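Hemin degrading factor (Pseudomonas aeruginosa, PDB 4MF9) binds heme and probably degrades or traffics it within the cell as part of heme-iron uptake. Local coordinates at residues A81-R92 / V264-H275. Sequence-based numbering, arbitrary orientation.
Sequences ALTRNEHCVHER and VFVGNAHCIQIH. With HEM (protoporphyrin IX containing Fe), chain C.
Gln273 reaches between Thr83 and His90 and ties two beta hairpins face to face. Its CG stands anti to the backbone N (chi1 -178°), and the extended chain carries the amide into the opposite hairpin. Gln273 OE1 accepts from Thr83 OG1 at 2.6 Å. Gln273 NE2 gives to Ala81 O at 3.1 Å, above that carbonyl's plane, and to His90 ND1 at 3.0 Å. The imidazole and amide planes stand 81° apart. The other ring nitrogen, His90 NE2, donates to Val264 O at 3.2 Å. That carbonyl also accepts His275 N, from the opposite face of its plane. Gln273 O lies over one face of the His90 ring, and Val266 CG2 meets its edge in plane. Val266 CG2 also packs on Cys88 SG at 3.7 Å.

At the hairpin turns each asparagine amide gives to a backbone carbonyl of the other hairpin. Asn85 ND2 gives to Gly267 O at 3.0 Å, and Asn268 ND2 to Arg84 O at 3.1 Å, nearly straight at 174°. Each OD1 closes an Asx turn in its own hairpin. Asn85 ND2 also bonds Ile333 O. At the far end Arg92 NE meets His275 ND1 in the ring plane at 3.0 Å, while Arg92 NH1 pairs with Asp114.

The contact joins the two nine-stranded sheets, one hairpin from each of the two HemS/ChuX family regions. Phe265 leaves its strand on the side away from this contact, and its ring touches the heme, CZ on CHA. The directions of the bonds imply that His90 accepts at ND1 and carries its proton on NE2, consistent with a neutral ring fixed in this buried interface.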
loop_
_atom_site.group_PDB
_atom_site.type_symbol
_atom_site.label_atom_id
_atom_site.label_comp_id
_atom_site.label_asym_id
_atom_site.label_seq_id
_atom_site.Cartn_x
_atom_site.Cartn_y
_atom_site.Cartn_z
ATOM N N ALA A 81 10.723 2.584 -1.145
ATOM C CA ALA A 81 9.653 1.622 -1.372
ATOM C C ALA A 81 8.392 2.395 -1.698
ATOM O O ALA A 81 8.078 3.394 -1.031
ATOM C CB ALA A 81 9.446 0.740 -0.133
ATOM N N LEU A 82 7.668 1.947 -2.718
ATOM C CA LEU A 82 6.449 2.635 -3.145
ATOM C C LEU A 82 5.289 1.664 -3.173
ATOM O O LEU A 82 5.289 0.703 -3.944
ATOM C CB LEU A 82 6.619 3.264 -4.533
ATOM C CG LEU A 82 5.694 4.401 -5.012
ATOM C CD1 LEU A 82 6.311 5.050 -6.267
ATOM C CD2 LEU A 82 4.278 3.949 -5.325
ATOM N N THR A 83 4.288 1.923 -2.336
ATOM C CA THR A 83 3.084 1.102 -2.313
ATOM C C THR A 83 1.886 2.026 -2.350
ATOM O O THR A 83 1.865 3.018 -1.638
ATOM C CB THR A 83 3.027 0.288 -1.030
ATOM O OG1 THR A 83 4.179 -0.559 -0.975
ATOM C CG2 THR A 83 1.761 -0.539 -0.974
ATOM N N ARG A 84 0.898 1.718 -3.183
ATOM C CA ARG A 84 -0.259 2.591 -3.311
ATOM C C ARG A 84 -1.526 1.808 -3.574
ATOM O O ARG A 84 -1.503 0.613 -3.863
ATOM C CB ARG A 84 -0.052 3.593 -4.465
ATOM C CG ARG A 84 -0.084 2.924 -5.841
ATOM C CD ARG A 84 -0.126 3.920 -6.976
ATOM N NE ARG A 84 -1.335 4.736 -6.941
ATOM C CZ ARG A 84 -1.471 5.887 -7.591
ATOM N NH1 ARG A 84 -0.472 6.361 -8.335
ATOM N NH2 ARG A 84 -2.605 6.567 -7.498
ATOM N N ASN A 85 -2.644 2.504 -3.464
ATOM C CA ASN A 85 -3.895 2.029 -4.010
ATOM C C ASN A 85 -4.372 3.142 -4.933
ATOM O O ASN A 85 -3.585 4.011 -5.297
ATOM C CB ASN A 85 -4.893 1.724 -2.889
ATOM C CG ASN A 85 -4.980 2.847 -1.867
ATOM O OD1 ASN A 85 -5.383 3.956 -2.196
ATOM N ND2 ASN A 85 -4.601 2.562 -0.624
ATOM N N GLU A 86 -5.605 3.176 -5.315
ATOM C CA GLU A 86 -6.069 4.142 -6.265
ATOM C C GLU A 86 -5.921 5.557 -5.760
ATOM O O GLU A 86 -5.515 6.379 -6.499
ATOM C CB GLU A 86 -7.470 3.844 -6.708
ATOM C CG GLU A 86 -7.982 4.744 -7.791
ATOM C CD GLU A 86 -7.253 4.579 -9.101
ATOM O OE1 GLU A 86 -7.138 5.538 -9.826
ATOM O OE2 GLU A 86 -6.805 3.480 -9.426
ATOM N N HIS A 87 -6.192 5.793 -4.478
ATOM C CA HIS A 87 -6.242 7.176 -3.976
ATOM C C HIS A 87 -5.132 7.627 -3.045
ATOM O O HIS A 87 -5.111 8.784 -2.622
ATOM C CB HIS A 87 -7.599 7.447 -3.330
ATOM C CG HIS A 87 -8.728 7.332 -4.295
ATOM N ND1 HIS A 87 -8.844 8.159 -5.393
ATOM C CD2 HIS A 87 -9.754 6.455 -4.369
ATOM C CE1 HIS A 87 -9.912 7.810 -6.088
ATOM N NE2 HIS A 87 -10.482 6.781 -5.485
ATOM N N CYS A 88 -4.207 6.731 -2.729
ATOM C CA CYS A 88 -3.151 7.085 -1.794
ATOM C C CYS A 88 -1.848 6.377 -2.111
ATOM O O CYS A 88 -1.819 5.161 -2.308
ATOM C CB CYS A 88 -3.596 6.793 -0.356
ATOM S SG CYS A 88 -2.541 7.506 0.911
ATOM N N VAL A 89 -0.777 7.163 -2.149
ATOM C CA VAL A 89 0.565 6.673 -2.417
ATOM C C VAL A 89 1.463 6.861 -1.204
ATOM O O VAL A 89 1.575 7.964 -0.665
ATOM C CB VAL A 89 1.211 7.445 -3.580
ATOM C CG1 VAL A 89 2.617 6.938 -3.814
ATOM C CG2 VAL A 89 0.356 7.330 -4.836
ATOM N N HIS A 90 2.124 5.778 -0.808
ATOM C CA HIS A 90 3.018 5.753 0.342
ATOM C C HIS A 90 4.466 5.545 -0.161
ATOM O O HIS A 90 4.769 4.524 -0.793
ATOM C CB HIS A 90 2.570 4.583 1.224
ATOM C CG HIS A 90 3.045 4.636 2.644
ATOM N ND1 HIS A 90 4.372 4.528 2.997
ATOM C CD2 HIS A 90 2.350 4.684 3.805
ATOM C CE1 HIS A 90 4.480 4.545 4.315
ATOM N NE2 HIS A 90 3.268 4.646 4.828
ATOM N N GLU A 91 5.359 6.476 0.086
ATOM C CA GLU A 91 6.761 6.346 -0.260
ATOM C C GLU A 91 7.650 6.426 0.941
ATOM O O GLU A 91 7.756 7.449 1.557
ATOM C CB GLU A 91 7.222 7.388 -1.305
ATOM C CG GLU A 91 6.500 7.333 -2.600
ATOM C CD GLU A 91 6.878 8.387 -3.639
ATOM O OE1 GLU A 91 7.824 9.093 -3.535
ATOM O OE2 GLU A 91 6.194 8.407 -4.594
ATOM N N ARG A 92 8.364 5.362 1.244
ATOM C CA ARG A 92 9.203 5.322 2.421
ATOM C C ARG A 92 10.630 4.985 2.063
ATOM O O ARG A 92 10.860 4.134 1.274
ATOM C CB ARG A 92 8.690 4.325 3.422
ATOM C CG ARG A 92 9.134 4.493 4.845
ATOM C CD ARG A 92 8.982 5.905 5.339
ATOM N NE ARG A 92 9.162 6.031 6.785
ATOM C CZ ARG A 92 10.309 6.139 7.401
ATOM N NH1 ARG A 92 11.448 6.094 6.750
ATOM N NH2 ARG A 92 10.320 6.240 8.706
ATOM N N VAL A 264 1.005 5.219 9.775
ATOM C CA VAL A 264 0.231 5.381 8.610
ATOM C C VAL A 264 0.315 4.118 7.753
ATOM O O VAL A 264 1.363 3.833 7.282
ATOM C CB VAL A 264 0.721 6.605 7.780
ATOM C CG1 VAL A 264 -0.065 6.762 6.535
ATOM C CG2 VAL A 264 0.719 7.884 8.587
ATOM N N PHE A 265 -0.817 3.441 7.565
ATOM C CA PHE A 265 -0.911 2.187 6.809
ATOM C C PHE A 265 -1.513 2.481 5.449
ATOM O O PHE A 265 -2.606 3.034 5.361
ATOM C CB PHE A 265 -1.863 1.195 7.514
ATOM C CG PHE A 265 -1.278 0.507 8.728
ATOM C CD1 PHE A 265 -0.956 1.227 9.872
ATOM C CD2 PHE A 265 -1.113 -0.866 8.741
ATOM C CE1 PHE A 265 -0.441 0.581 10.989
ATOM C CE2 PHE A 265 -0.596 -1.513 9.850
ATOM C CZ PHE A 265 -0.255 -0.785 10.971
ATOM N N VAL A 266 -0.848 2.114 4.407
ATOM C CA VAL A 266 -1.380 2.194 3.076
ATOM C C VAL A 266 -1.106 0.936 2.282
ATOM O O VAL A 266 -0.030 0.532 2.193
ATOM C CB VAL A 266 -0.787 3.417 2.316
ATOM C CG1 VAL A 266 -1.141 3.405 0.860
ATOM C CG2 VAL A 266 -1.270 4.711 2.945
ATOM N N GLY A 267 -2.134 0.377 1.703
ATOM C CA GLY A 267 -1.939 -0.816 0.919
ATOM C C GLY A 267 -2.993 -1.104 -0.121
ATOM O O GLY A 267 -3.876 -0.289 -0.402
ATOM N N ASN A 268 -2.868 -2.294 -0.690
ATOM C CA ASN A 268 -3.794 -2.825 -1.665
ATOM C C ASN A 268 -4.012 -4.280 -1.257
ATOM O O ASN A 268 -3.588 -4.678 -0.176
ATOM C CB ASN A 268 -3.201 -2.701 -3.075
ATOM C CG ASN A 268 -1.794 -3.277 -3.175
ATOM O OD1 ASN A 268 -1.589 -4.474 -2.951
ATOM N ND2 ASN A 268 -0.824 -2.438 -3.526
ATOM N N ALA A 269 -4.636 -5.082 -2.109
ATOM C CA ALA A 269 -4.929 -6.468 -1.745
ATOM C C ALA A 269 -3.676 -7.312 -1.456
ATOM O O ALA A 269 -3.764 -8.350 -0.788
ATOM C CB ALA A 269 -5.759 -7.120 -2.835
ATOM N N HIS A 270 -2.518 -6.873 -1.938
ATOM C CA HIS A 270 -1.332 -7.729 -1.916
ATOM C C HIS A 270 -0.155 -7.217 -1.089
ATOM O O HIS A 270 0.840 -7.924 -0.903
ATOM C CB HIS A 270 -0.862 -7.975 -3.356
ATOM C CG HIS A 270 -1.967 -8.363 -4.283
ATOM N ND1 HIS A 270 -2.519 -9.623 -4.287
ATOM C CD2 HIS A 270 -2.641 -7.647 -5.213
ATOM C CE1 HIS A 270 -3.485 -9.672 -5.192
ATOM N NE2 HIS A 270 -3.579 -8.485 -5.765
ATOM N N CYS A 271 -0.243 -5.982 -0.617
ATOM C CA CYS A 271 0.891 -5.370 0.048
ATOM C C CYS A 271 0.404 -4.256 0.940
ATOM O O CYS A 271 -0.454 -3.463 0.547
ATOM C CB CYS A 271 1.889 -4.835 -0.994
ATOM S SG CYS A 271 3.441 -4.203 -0.316
ATOM N N ILE A 272 0.931 -4.210 2.157
ATOM C CA ILE A 272 0.658 -3.090 3.049
ATOM C C ILE A 272 1.983 -2.489 3.484
ATOM O O ILE A 272 2.895 -3.215 3.880
ATOM C CB ILE A 272 -0.176 -3.515 4.274
ATOM C CG1 ILE A 272 -1.529 -4.079 3.821
ATOM C CG2 ILE A 272 -0.327 -2.340 5.233
ATOM C CD1 ILE A 272 -2.269 -4.896 4.889
ATOM N N GLN A 273 2.077 -1.165 3.391
ATOM C CA GLN A 273 3.282 -0.426 3.746
ATOM C C GLN A 273 2.953 0.546 4.884
ATOM O O GLN A 273 1.902 1.178 4.887
ATOM C CB GLN A 273 3.794 0.347 2.526
ATOM C CG GLN A 273 5.083 1.121 2.745
ATOM C CD GLN A 273 5.756 1.522 1.421
ATOM O OE1 GLN A 273 5.941 0.694 0.519
ATOM N NE2 GLN A 273 6.116 2.790 1.307
ATOM N N ILE A 274 3.867 0.660 5.843
ATOM C CA ILE A 274 3.590 1.364 7.092
ATOM C C ILE A 274 4.687 2.386 7.364
ATOM O O ILE A 274 5.871 2.111 7.151
ATOM C CB ILE A 274 3.535 0.357 8.281
ATOM C CG1 ILE A 274 2.595 -0.804 7.966
ATOM C CG2 ILE A 274 3.075 1.039 9.556
ATOM C CD1 ILE A 274 2.869 -2.072 8.787
ATOM N N HIS A 275 4.287 3.574 7.804
ATOM C CA HIS A 275 5.225 4.557 8.323
ATOM C C HIS A 275 4.976 4.701 9.812
ATOM O O HIS A 275 3.835 4.872 10.221
ATOM C CB HIS A 275 5.005 5.910 7.675
ATOM C CG HIS A 275 5.613 7.050 8.443
ATOM N ND1 HIS A 275 6.970 7.297 8.456
ATOM C CD2 HIS A 275 5.050 7.998 9.230
ATOM C CE1 HIS A 275 7.215 8.358 9.205
ATOM N NE2 HIS A 275 6.068 8.797 9.696
HETATM C CHA HEM C . -1.607 -3.380 12.914
HETATM C CHB HEM C . 2.736 -4.099 14.661
HETATM C CHC HEM C . 3.020 -8.177 12.129
HETATM C CHD HEM C . -0.781 -6.745 9.595
HETATM C C1A HEM C . -0.477 -3.274 13.674
HETATM C C2A HEM C . -0.257 -2.318 14.706
HETATM C C3A HEM C . 0.939 -2.542 15.196
HETATM C C4A HEM C . 1.483 -3.587 14.450
HETATM C CMA HEM C . 1.591 -1.753 16.296
HETATM C CAA HEM C . -1.184 -1.271 15.212
HETATM C CBA HEM C . -1.388 -1.195 16.747
HETATM C CGA HEM C . -2.209 -2.368 17.141
HETATM O O1A HEM C . -1.914 -3.055 18.116
HETATM O O2A HEM C . -3.166 -2.621 16.460
HETATM C C1B HEM C . 3.128 -5.304 14.095
HETATM C C2B HEM C . 4.356 -5.866 14.475
HETATM C C3B HEM C . 4.481 -7.018 13.802
HETATM C C4B HEM C . 3.263 -7.137 12.970
HETATM C CMB HEM C . 5.312 -5.296 15.480
HETATM C CAB HEM C . 5.663 -7.917 13.964
HETATM C CBB HEM C . 6.141 -8.711 13.056
HETATM C C1C HEM C . 2.022 -8.178 11.226
HETATM C C2C HEM C . 1.756 -9.201 10.341
HETATM C C3C HEM C . 0.673 -8.815 9.611
HETATM C C4C HEM C . 0.266 -7.523 10.047
HETATM C CMC HEM C . 2.502 -10.496 10.230
HETATM C CAC HEM C . 0.062 -9.590 8.558
HETATM C CBC HEM C . -0.823 -8.983 7.824
HETATM C C1D HEM C . -1.358 -5.692 10.317
HETATM C C2D HEM C . -2.645 -5.019 9.961
HETATM C C3D HEM C . -2.854 -4.105 10.905
HETATM C C4D HEM C . -1.710 -4.207 11.817
HETATM C CMD HEM C . -3.582 -5.270 8.799
HETATM C CAD HEM C . -4.024 -3.160 10.983
HETATM C CBD HEM C . -4.998 -3.667 12.046
HETATM C CGD HEM C . -6.393 -3.123 12.095
HETATM O O1D HEM C . -6.760 -2.730 13.182
HETATM O O2D HEM C . -7.159 -3.097 11.144
HETATM N NA HEM C . 0.614 -4.044 13.523
HETATM N NB HEM C . 2.490 -6.079 13.205
HETATM N NC HEM C . 1.122 -7.215 11.028
HETATM N ND HEM C . -0.857 -5.156 11.419
HETATM FE FE HEM C . 0.697 -5.635 12.276
#